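Local coordinates for ErfK/YbiS/YcfS/YnhG family protein (Xylanimonas cellulosilytica, PDB 4LPQ) that probably acts as a peptidoglycan L,D-transpeptidase in cell wall biosynthesis, its catalytic domain preceded by a putative peptidoglycan-binding domain, at residues F135-Q140 with T202-Y207; M154-Y159 with L192-G197; P8-R13 with V64-Q69. All coordinates share one frame; numbering follows the deposited sequence.

In the fold
Contact 3 closes first along the chain, in the N-terminal helical part that includes the putative peptidoglycan-binding domain. In the L,D-transpeptidase catalytic domain, strand 133-140 opens contact 1, and strand 203-206 closes it after both segments of contact 2, which lies wholly within that span. Centre to centre, contacts 1 and 2 are about 12 Å apart; contact 3 is about 35 Å from contact 1 and about 32 Å from contact 2. Strands 133-140 and 154-159 are neighbours in one mixed sheet. Gln140 OE1 and Lys158 NZ, probably hydrogen-bonded at 2.6 Å, link contacts 1 and 2. These tie together the sheet of the probable transpeptidase domain; contact 3 belongs to the helical part.

Contact 1 of 3, residues F135-Q140 with T202-Y207; sequences FAVYMQ and TRVLLY
Phe135 and Val204 form an antiparallel hydrogen-bonded pair. Phe135 N gives a bond to Val204 O at 2.8 Å, and Val204 N returns one to Phe135 O at 2.9 Å. The return bond is almost straight at its hydrogen (173°), but its donor lies above the carbonyl plane. Ala136 and Arg203 make the next, non-hydrogen-bonded pair. Here Ala136 CA approaches Thr202 O at 3.2 Å in a CA-H...O contact. The same oxygen also accepts a bond from Val137 N, 2.9 Å away.

On the sheet face that carries Phe135 and Val204, Leu206 CD1 meets the edge of the Phe135 ring in its plane, 3.5 Å from CD2. Phe135 CG stands anti to the carbonyl carbon (chi1 -56°), which carries the ring edge to Leu206. Nearby, Val137 CG2 packs on Val204 CG2 at 3.8 Å.

Further out, Ile90 of strand 86-91 touches both Val204 and Leu206, and Ile200 backs Val137. Arg203 reaches Asp134 in a salt bridge. The C-terminal strand 203-206 lies between strand 133-140, antiparallel to it, and strand 86-91, parallel to it. This is part of the mixed sheet of the YkuD-type L,D-transpeptidase catalytic domain.

Contact 2 of 3, residues M154-Y159 with L192-G197; sequences MWRPKY and LWDSWG
Arg156 and Trp193 hold the closest backbones, with their CA atoms 8.3 Å apart. The chain turns a corner at Trp155 and Arg156 before running on as strand 157-159. Opposite it, the last turn of helix 186-196 is a wider pi-type turn, closed by Gly197 N to Leu192 O. Gly197 leaves the helix with positive phi.

The Trp193 indole lies between two cationic side chains. The guanidinium of Arg156 is stacked on one face, centres 4.0 Å apart and planes at 23°. On the opposite face Lys158 CE makes a CH-pi contact, 3.3 Å from the centroid of the five-membered ring. Lys158 NZ sits 4.0 Å from the centroid of the six-membered ring, a cation-pi contact. At the indole edge, NE1 donates to Arg156 O at 2.8 Å, close to the ring plane. This bond probably fixes the rotation of the indole.

The Arg156 chain bends at chi3 (75°), folding the guanidinium over the ring. It grips Asp194 end-on in a salt bridge: NH1 meets OD2 and NH2 meets OD1, each at 2.9 Å. The carboxylate sits at the guanidinium edge, its plane turned 42° from it; OD1 is met on the syn side, OD2 from above the carboxylate plane. Arg156 NE has a second acid, Asp142. Lys158 NZ bonds to Gln140 and Met198 O, and a water joins it to Trp193 O. With an alanine in place of Trp193, the Arg156 carbonyl would probably lose its indole donor, and the guanidinium and Lys158 the aromatic face between them.

Pro157, between Arg156 and Lys158, touches His167, the predicted proton donor/acceptor. Trp193, with a cation-pi contact on each face, packs helix 186-196 against the sheet of the YkuD-type catalytic domain, close to the predicted active site.

Contact 3 of 3, residues P8-R13 with V64-Q69; sequences PQYPQR and VGPQTQ
The Tyr10 ring meets the 64-66 backbone and the Pro66 ring obliquely. Its CE1 lies 3.9 Å from Pro66 CD, and its CD1 is 3.8 Å from Gly65 CA. The carbonyl oxygen of Pro8, in the same loop, stands off one face near its margin. With chi1 at -56°, CG lies beside the backbone N of Tyr10, and the ring comes alongside Gly65 and Pro66. At the base of the side chain, Tyr10 CB rests 3.4 Å from Val64 O.

The Pro11 ring packs against Val64, with CD 4.1 Å from Val64 CB. The two backbones are joined beside this packing by a hydrogen bond from Val64 N to Pro11 O. It measures 2.8 Å and is nearly straight (173° at the hydrogen). Its donor lies almost on the line of the C=O bond.

Pro11 and Val64 are both buried, and both touch Leu23 of helix 18-30. Val64 also reaches Val49 of helix 43-56. Tyr10 lies nearer the surface. Gly65 is the N-cap residue of helix 66-74, and Gln69 N bonds to Gly65 O in the first turn. The contact thus lays the loop before helix 18-30 against the start of helix 66-74, the third helix of the putative peptidoglycan-binding domain.

Contact 1 of 3, residues F135-Q140 with T202-Y207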
loop_
_atom_site.group_PDB
_atom_site.type_symbol
_atom_site.label_atom_id
_atom_site.label_comp_id
_atom_site.label_asym_id
_atom_site.label_seq_id
_atom_site.Cartn_x
_atom_site.Cartn_y
_atom_site.Cartn_z
ATOM N N PHE A 135 -8.036 -15.571 -3.731
ATOM C CA PHE A 135 -6.885 -16.284 -4.235
ATOM C C PHE A 135 -5.958 -16.669 -3.089
ATOM O O PHE A 135 -6.324 -16.496 -1.896
ATOM C CB PHE A 135 -6.132 -15.410 -5.254
ATOM C CG PHE A 135 -6.978 -14.970 -6.357
ATOM C CD1 PHE A 135 -7.376 -15.804 -7.373
ATOM C CD2 PHE A 135 -7.428 -13.625 -6.471
ATOM C CE1 PHE A 135 -8.239 -15.370 -8.389
ATOM C CE2 PHE A 135 -8.224 -13.223 -7.514
ATOM C CZ PHE A 135 -8.638 -14.090 -8.480
ATOM N N ALA A 136 -4.792 -17.220 -3.355
ATOM C CA ALA A 136 -3.840 -17.593 -2.330
ATOM C C ALA A 136 -2.436 -17.489 -2.911
ATOM O O ALA A 136 -2.212 -17.747 -4.068
ATOM C CB ALA A 136 -4.102 -19.042 -1.857
ATOM N N VAL A 137 -1.499 -17.112 -2.036
ATOM C CA VAL A 137 -0.105 -17.153 -2.402
ATOM C C VAL A 137 0.279 -18.584 -2.761
ATOM O O VAL A 137 0.072 -19.490 -1.915
ATOM C CB VAL A 137 0.802 -16.620 -1.273
ATOM C CG1 VAL A 137 2.251 -16.746 -1.630
ATOM C CG2 VAL A 137 0.424 -15.182 -0.898
ATOM N N TYR A 138 0.821 -18.786 -3.946
ATOM C CA TYR A 138 1.154 -20.147 -4.393
ATOM C C TYR A 138 2.635 -20.334 -4.689
ATOM O O TYR A 138 3.142 -21.458 -4.784
ATOM C CB TYR A 138 0.322 -20.607 -5.599
ATOM C CG TYR A 138 0.715 -19.951 -6.913
ATOM C CD1 TYR A 138 0.165 -18.730 -7.308
ATOM C CD2 TYR A 138 1.616 -20.555 -7.741
ATOM C CE1 TYR A 138 0.572 -18.168 -8.520
ATOM C CE2 TYR A 138 1.992 -20.042 -8.921
ATOM C CZ TYR A 138 1.499 -18.822 -9.314
ATOM O OH TYR A 138 1.929 -18.310 -10.462
HETATM N N MSE A 139 3.311 -19.212 -4.882
HETATM C CA MSE A 139 4.799 -19.149 -5.086
HETATM C C MSE A 139 5.396 -17.846 -4.711
HETATM O O MSE A 139 4.618 -16.876 -4.622
HETATM C CB MSE A 139 5.049 -19.531 -6.551
HETATM C CG MSE A 139 6.563 -19.412 -7.003
HETATM SE SE MSE A 139 6.916 -19.847 -8.842
HETATM C CE MSE A 139 5.146 -19.580 -9.192
ATOM N N GLN A 140 6.670 -17.778 -4.477
ATOM C CA GLN A 140 7.305 -16.555 -4.140
ATOM C C GLN A 140 8.723 -16.637 -4.675
ATOM O O GLN A 140 9.235 -17.731 -4.850
ATOM C CB GLN A 140 7.175 -16.255 -2.684
ATOM C CG GLN A 140 7.884 -17.268 -1.823
ATOM C CD GLN A 140 7.469 -17.128 -0.369
ATOM O OE1 GLN A 140 6.451 -16.573 -0.078
ATOM N NE2 GLN A 140 8.237 -17.580 0.501
ATOM N N THR A 202 -1.297 -18.354 2.054
ATOM C CA THR A 202 -2.022 -17.220 2.626
ATOM C C THR A 202 -3.078 -16.740 1.642
ATOM O O THR A 202 -2.787 -16.428 0.483
ATOM C CB THR A 202 -1.066 -16.092 3.004
ATOM O OG1 THR A 202 -0.095 -16.505 3.952
ATOM C CG2 THR A 202 -1.796 -14.894 3.544
ATOM N N ARG A 203 -4.295 -16.517 2.165
ATOM C CA ARG A 203 -5.393 -15.967 1.389
ATOM C C ARG A 203 -5.050 -14.544 0.925
ATOM O O ARG A 203 -4.646 -13.707 1.745
ATOM C CB ARG A 203 -6.662 -15.959 2.227
ATOM C CG ARG A 203 -7.937 -15.571 1.530
ATOM C CD ARG A 203 -9.058 -15.602 2.538
ATOM N NE ARG A 203 -10.327 -15.386 1.909
ATOM C CZ ARG A 203 -11.446 -15.056 2.537
ATOM N NH1 ARG A 203 -11.413 -14.899 3.865
ATOM N NH2 ARG A 203 -12.562 -14.899 1.861
ATOM N N VAL A 204 -5.396 -14.259 -0.305
ATOM C CA VAL A 204 -5.256 -12.928 -0.878
ATOM C C VAL A 204 -6.615 -12.627 -1.496
ATOM O O VAL A 204 -7.034 -13.259 -2.457
ATOM C CB VAL A 204 -4.163 -12.822 -1.981
ATOM C CG1 VAL A 204 -4.080 -11.378 -2.528
ATOM C CG2 VAL A 204 -2.837 -13.226 -1.370
ATOM N N LEU A 205 -7.313 -11.634 -0.929
ATOM C CA LEU A 205 -8.662 -11.303 -1.292
ATOM C C LEU A 205 -8.693 -9.914 -1.917
ATOM O O LEU A 205 -8.301 -8.973 -1.211
ATOM C CB LEU A 205 -9.532 -11.376 0.003
ATOM C CG LEU A 205 -10.935 -10.996 -0.072
ATOM C CD1 LEU A 205 -11.695 -11.954 -0.942
ATOM C CD2 LEU A 205 -11.551 -10.985 1.356
ATOM N N LEU A 206 -9.152 -9.765 -3.151
ATOM C CA LEU A 206 -9.125 -8.474 -3.861
ATOM C C LEU A 206 -10.547 -8.116 -4.165
ATOM O O LEU A 206 -11.313 -8.963 -4.680
ATOM C CB LEU A 206 -8.319 -8.479 -5.111
ATOM C CG LEU A 206 -6.864 -8.918 -4.992
ATOM C CD1 LEU A 206 -6.721 -10.444 -5.173
ATOM C CD2 LEU A 206 -5.936 -8.141 -5.948
ATOM N N TYR A 207 -10.916 -6.875 -3.901
ATOM C CA TYR A 207 -12.317 -6.430 -4.184
ATOM C C TYR A 207 -12.366 -4.963 -4.538
ATOM O O TYR A 207 -11.372 -4.233 -4.283
ATOM C CB TYR A 207 -13.189 -6.628 -2.943
ATOM C CG TYR A 207 -12.572 -6.259 -1.625
ATOM C CD1 TYR A 207 -12.604 -4.964 -1.193
ATOM C CD2 TYR A 207 -11.974 -7.179 -0.822
ATOM C CE1 TYR A 207 -12.068 -4.612 0.014
ATOM C CE2 TYR A 207 -11.459 -6.888 0.415
ATOM C CZ TYR A 207 -11.477 -5.549 0.827
ATOM O OH TYR A 207 -10.900 -5.237 2.071
ATOM O OXT TYR A 207 -13.411 -4.529 -5.153
#

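Contact 2 of 3, residues M154-Y159 with L192-G197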
loop_
_atom_site.group_PDB
_atom_site.type_symbol
_atom_site.label_atom_id
_atom_site.label_comp_id
_atom_site.label_asym_id
_atom_site.label_seq_id
_atom_site.Cartn_x
_atom_site.Cartn_y
_atom_site.Cartn_z
HETATM N N MSE A 154 10.464 -6.715 -10.047
HETATM C CA MSE A 154 9.649 -6.843 -8.893
HETATM C C MSE A 154 10.530 -7.292 -7.734
HETATM O O MSE A 154 11.286 -8.264 -7.799
HETATM C CB MSE A 154 8.606 -7.961 -9.067
HETATM C CG MSE A 154 7.641 -7.637 -10.204
HETATM SE SE MSE A 154 6.116 -8.967 -10.338
HETATM C CE MSE A 154 7.204 -10.421 -10.638
ATOM N N TRP A 155 10.383 -6.618 -6.587
ATOM C CA TRP A 155 11.105 -6.965 -5.348
ATOM C C TRP A 155 10.343 -7.952 -4.503
ATOM O O TRP A 155 9.226 -7.623 -4.034
ATOM C CB TRP A 155 11.465 -5.692 -4.550
ATOM C CG TRP A 155 12.177 -5.988 -3.271
ATOM C CD1 TRP A 155 11.683 -5.793 -2.017
ATOM C CD2 TRP A 155 13.501 -6.499 -3.125
ATOM N NE1 TRP A 155 12.657 -6.160 -1.089
ATOM C CE2 TRP A 155 13.770 -6.584 -1.759
ATOM C CE3 TRP A 155 14.491 -6.938 -4.034
ATOM C CZ2 TRP A 155 14.963 -7.106 -1.279
ATOM C CZ3 TRP A 155 15.633 -7.484 -3.564
ATOM C CH2 TRP A 155 15.886 -7.544 -2.196
ATOM N N ARG A 156 10.857 -9.148 -4.319
ATOM C CA ARG A 156 10.277 -10.161 -3.464
ATOM C C ARG A 156 8.807 -10.417 -3.779
ATOM O O ARG A 156 7.980 -10.395 -2.850
ATOM C CB ARG A 156 10.582 -9.829 -2.016
ATOM C CG ARG A 156 12.048 -9.570 -1.675
ATOM C CD ARG A 156 12.271 -9.354 -0.199
ATOM N NE ARG A 156 12.214 -10.553 0.581
ATOM C CZ ARG A 156 12.267 -10.560 1.877
ATOM N NH1 ARG A 156 12.191 -9.454 2.571
ATOM N NH2 ARG A 156 12.403 -11.737 2.520
ATOM N N PRO A 157 8.495 -10.759 -5.033
ATOM C CA PRO A 157 7.083 -11.073 -5.343
ATOM C C PRO A 157 6.543 -12.315 -4.621
ATOM O O PRO A 157 7.213 -13.324 -4.523
ATOM C CB PRO A 157 7.137 -11.242 -6.844
ATOM C CG PRO A 157 8.538 -11.736 -7.144
ATOM C CD PRO A 157 9.390 -10.939 -6.200
ATOM N N LYS A 158 5.284 -12.146 -4.255
ATOM C CA LYS A 158 4.447 -13.203 -3.761
ATOM C C LYS A 158 3.274 -13.382 -4.754
ATOM O O LYS A 158 2.460 -12.436 -4.931
ATOM C CB LYS A 158 3.915 -12.939 -2.398
ATOM C CG LYS A 158 5.001 -12.919 -1.361
ATOM C CD LYS A 158 4.641 -13.378 -0.114
ATOM C CE LYS A 158 5.726 -13.338 0.903
ATOM N NZ LYS A 158 5.954 -14.622 1.639
ATOM N N TYR A 159 3.278 -14.454 -5.502
ATOM C CA TYR A 159 2.378 -14.652 -6.593
ATOM C C TYR A 159 1.068 -15.278 -6.103
ATOM O O TYR A 159 1.093 -16.223 -5.327
ATOM C CB TYR A 159 2.974 -15.585 -7.653
ATOM C CG TYR A 159 4.209 -15.091 -8.264
ATOM C CD1 TYR A 159 5.429 -15.197 -7.639
ATOM C CD2 TYR A 159 4.177 -14.507 -9.508
ATOM C CE1 TYR A 159 6.590 -14.711 -8.194
ATOM C CE2 TYR A 159 5.350 -14.039 -10.107
ATOM C CZ TYR A 159 6.566 -14.173 -9.456
ATOM O OH TYR A 159 7.761 -13.702 -10.023
ATOM N N LEU A 192 6.021 -7.580 5.286
ATOM C CA LEU A 192 5.125 -8.682 4.984
ATOM C C LEU A 192 5.873 -9.996 5.029
ATOM O O LEU A 192 5.373 -10.953 5.631
ATOM C CB LEU A 192 4.492 -8.469 3.624
ATOM C CG LEU A 192 3.442 -7.366 3.543
ATOM C CD1 LEU A 192 3.075 -7.073 2.088
ATOM C CD2 LEU A 192 2.212 -7.678 4.360
ATOM N N TRP A 193 7.063 -10.102 4.396
ATOM C CA TRP A 193 7.818 -11.316 4.366
ATOM C C TRP A 193 8.346 -11.722 5.719
ATOM O O TRP A 193 8.265 -12.885 6.134
ATOM C CB TRP A 193 8.954 -11.224 3.371
ATOM C CG TRP A 193 8.721 -11.504 1.978
ATOM C CD1 TRP A 193 8.120 -10.637 1.049
ATOM C CD2 TRP A 193 9.182 -12.645 1.233
ATOM N NE1 TRP A 193 8.174 -11.196 -0.188
ATOM C CE2 TRP A 193 8.814 -12.418 -0.129
ATOM C CE3 TRP A 193 9.878 -13.780 1.537
ATOM C CZ2 TRP A 193 9.154 -13.272 -1.147
ATOM C CZ3 TRP A 193 10.190 -14.631 0.544
ATOM C CH2 TRP A 193 9.860 -14.369 -0.803
ATOM N N ASP A 194 9.029 -10.781 6.369
ATOM C CA ASP A 194 10.015 -11.091 7.413
ATOM C C ASP A 194 9.521 -10.864 8.823
ATOM O O ASP A 194 9.985 -11.472 9.727
ATOM C CB ASP A 194 11.299 -10.316 7.198
ATOM C CG ASP A 194 11.997 -10.578 5.903
ATOM O OD1 ASP A 194 11.844 -11.681 5.345
ATOM O OD2 ASP A 194 12.691 -9.600 5.438
ATOM N N SER A 195 8.583 -9.958 8.974
ATOM C CA SER A 195 8.061 -9.605 10.290
ATOM C C SER A 195 6.676 -10.167 10.514
ATOM O O SER A 195 6.415 -10.885 11.482
ATOM C CB SER A 195 8.129 -8.073 10.524
ATOM O OG SER A 195 7.672 -7.755 11.833
ATOM N N TRP A 196 5.749 -9.794 9.648
ATOM C CA TRP A 196 4.395 -10.343 9.673
ATOM C C TRP A 196 4.364 -11.827 9.355
ATOM O O TRP A 196 3.858 -12.625 10.149
ATOM C CB TRP A 196 3.440 -9.555 8.770
ATOM C CG TRP A 196 2.051 -9.835 8.998
ATOM C CD1 TRP A 196 1.391 -9.746 10.158
ATOM C CD2 TRP A 196 1.059 -10.097 8.008
ATOM N NE1 TRP A 196 0.062 -10.025 10.005
ATOM C CE2 TRP A 196 -0.178 -10.212 8.683
ATOM C CE3 TRP A 196 1.089 -10.373 6.623
ATOM C CZ2 TRP A 196 -1.352 -10.506 8.017
ATOM C CZ3 TRP A 196 -0.044 -10.607 5.938
ATOM C CH2 TRP A 196 -1.238 -10.680 6.587
ATOM N N GLY A 197 4.898 -12.194 8.211
ATOM C CA GLY A 197 4.878 -13.497 7.646
ATOM C C GLY A 197 3.642 -13.652 6.794
ATOM O O GLY A 197 2.508 -13.413 7.220
HETATM O O HOH W 1 6.588 -14.559 4.535
#

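Contact 3 of 3, residues P8-R13 with V64-Q69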
loop_
_atom_site.group_PDB
_atom_site.type_symbol
_atom_site.label_atom_id
_atom_site.label_comp_id
_atom_site.label_asym_id
_atom_site.label_seq_id
_atom_site.Cartn_x
_atom_site.Cartn_y
_atom_site.Cartn_z
ATOM N N PRO A 8 -0.404 28.033 10.049
ATOM C CA PRO A 8 0.163 26.786 10.495
ATOM C C PRO A 8 0.827 26.069 9.353
ATOM O O PRO A 8 0.664 26.397 8.221
ATOM C CB PRO A 8 -1.024 26.012 11.015
ATOM C CG PRO A 8 -2.138 26.434 10.188
ATOM C CD PRO A 8 -1.943 27.884 10.110
ATOM N N GLN A 9 1.608 25.103 9.722
ATOM C CA GLN A 9 2.168 24.181 8.795
ATOM C C GLN A 9 1.131 23.131 8.601
ATOM O O GLN A 9 0.548 22.636 9.535
ATOM C CB GLN A 9 3.405 23.499 9.376
ATOM C CG GLN A 9 3.836 22.268 8.549
ATOM C CD GLN A 9 4.951 21.454 9.129
ATOM O OE1 GLN A 9 4.718 20.553 9.893
ATOM N NE2 GLN A 9 6.169 21.813 8.795
ATOM N N TYR A 10 0.952 22.745 7.370
ATOM C CA TYR A 10 0.267 21.533 7.114
ATOM C C TYR A 10 1.347 20.531 6.724
ATOM O O TYR A 10 2.031 20.763 5.779
ATOM C CB TYR A 10 -0.755 21.755 6.017
ATOM C CG TYR A 10 -1.746 22.872 6.335
ATOM C CD1 TYR A 10 -2.601 22.776 7.401
ATOM C CD2 TYR A 10 -1.780 24.009 5.616
ATOM C CE1 TYR A 10 -3.491 23.783 7.694
ATOM C CE2 TYR A 10 -2.657 25.028 5.917
ATOM C CZ TYR A 10 -3.519 24.881 6.940
ATOM O OH TYR A 10 -4.371 25.889 7.243
ATOM N N PRO A 11 1.513 19.456 7.472
ATOM C CA PRO A 11 2.561 18.498 7.099
ATOM C C PRO A 11 2.418 17.986 5.677
ATOM O O PRO A 11 1.330 17.627 5.253
ATOM C CB PRO A 11 2.374 17.374 8.092
ATOM C CG PRO A 11 1.831 18.091 9.262
ATOM C CD PRO A 11 0.938 19.175 8.744
ATOM N N GLN A 12 3.515 18.046 4.909
ATOM C CA GLN A 12 3.557 17.595 3.546
ATOM C C GLN A 12 4.988 17.210 3.211
ATOM O O GLN A 12 5.893 17.478 3.984
ATOM C CB GLN A 12 3.070 18.707 2.617
ATOM C CG GLN A 12 3.815 20.056 2.687
ATOM C CD GLN A 12 3.145 21.091 1.854
ATOM O OE1 GLN A 12 2.296 21.870 2.315
ATOM N NE2 GLN A 12 3.442 21.050 0.595
ATOM N N ARG A 13 5.181 16.609 2.022
ATOM C CA ARG A 13 6.526 16.153 1.679
ATOM C C ARG A 13 7.514 17.310 1.779
ATOM O O ARG A 13 7.260 18.384 1.251
ATOM C CB ARG A 13 6.498 15.599 0.247
ATOM C CG ARG A 13 7.838 15.034 -0.197
ATOM C CD ARG A 13 8.177 13.719 0.452
ATOM N NE ARG A 13 9.490 13.187 0.088
ATOM C CZ ARG A 13 9.699 12.404 -0.951
ATOM N NH1 ARG A 13 8.699 11.984 -1.656
ATOM N NH2 ARG A 13 10.935 12.009 -1.231
ATOM N N VAL A 64 -1.462 17.278 4.837
ATOM C CA VAL A 64 -2.305 17.031 5.999
ATOM C C VAL A 64 -2.945 18.343 6.457
ATOM O O VAL A 64 -2.419 19.039 7.321
ATOM C CB VAL A 64 -1.508 16.322 7.120
ATOM C CG1 VAL A 64 -2.401 16.048 8.306
ATOM C CG2 VAL A 64 -0.885 15.050 6.574
ATOM N N GLY A 65 -3.990 18.707 5.746
ATOM C CA GLY A 65 -4.759 19.890 6.079
ATOM C C GLY A 65 -5.872 19.577 7.044
ATOM O O GLY A 65 -5.941 18.524 7.673
ATOM N N PRO A 66 -6.804 20.532 7.159
ATOM C CA PRO A 66 -7.861 20.405 8.196
ATOM C C PRO A 66 -8.668 19.090 8.109
ATOM O O PRO A 66 -8.936 18.417 9.131
ATOM C CB PRO A 66 -8.743 21.637 7.924
ATOM C CG PRO A 66 -7.735 22.684 7.479
ATOM C CD PRO A 66 -6.776 21.901 6.613
ATOM N N GLN A 67 -9.081 18.691 6.890
ATOM C CA GLN A 67 -9.885 17.495 6.751
ATOM C C GLN A 67 -9.125 16.224 7.083
ATOM O O GLN A 67 -9.673 15.311 7.733
ATOM C CB GLN A 67 -10.485 17.466 5.377
ATOM C CG GLN A 67 -11.535 16.380 5.165
ATOM C CD GLN A 67 -12.106 16.314 3.785
ATOM O OE1 GLN A 67 -11.483 16.681 2.826
ATOM N NE2 GLN A 67 -13.291 15.770 3.702
ATOM N N THR A 68 -7.889 16.132 6.588
ATOM C CA THR A 68 -7.062 14.981 6.932
ATOM C C THR A 68 -6.785 14.889 8.412
ATOM O O THR A 68 -6.877 13.816 9.016
ATOM C CB THR A 68 -5.779 14.933 6.049
ATOM O OG1 THR A 68 -6.110 14.853 4.684
ATOM C CG2 THR A 68 -4.932 13.738 6.408
ATOM N N GLN A 69 -6.521 16.025 9.036
ATOM C CA GLN A 69 -6.289 16.058 10.466
ATOM C C GLN A 69 -7.522 15.574 11.220
ATOM O O GLN A 69 -7.392 14.860 12.192
ATOM C CB GLN A 69 -5.904 17.482 10.904
ATOM C CG GLN A 69 -5.641 17.595 12.362
ATOM C CD GLN A 69 -4.365 16.893 12.719
ATOM O OE1 GLN A 69 -3.352 17.023 12.048
ATOM N NE2 GLN A 69 -4.414 16.162 13.815
#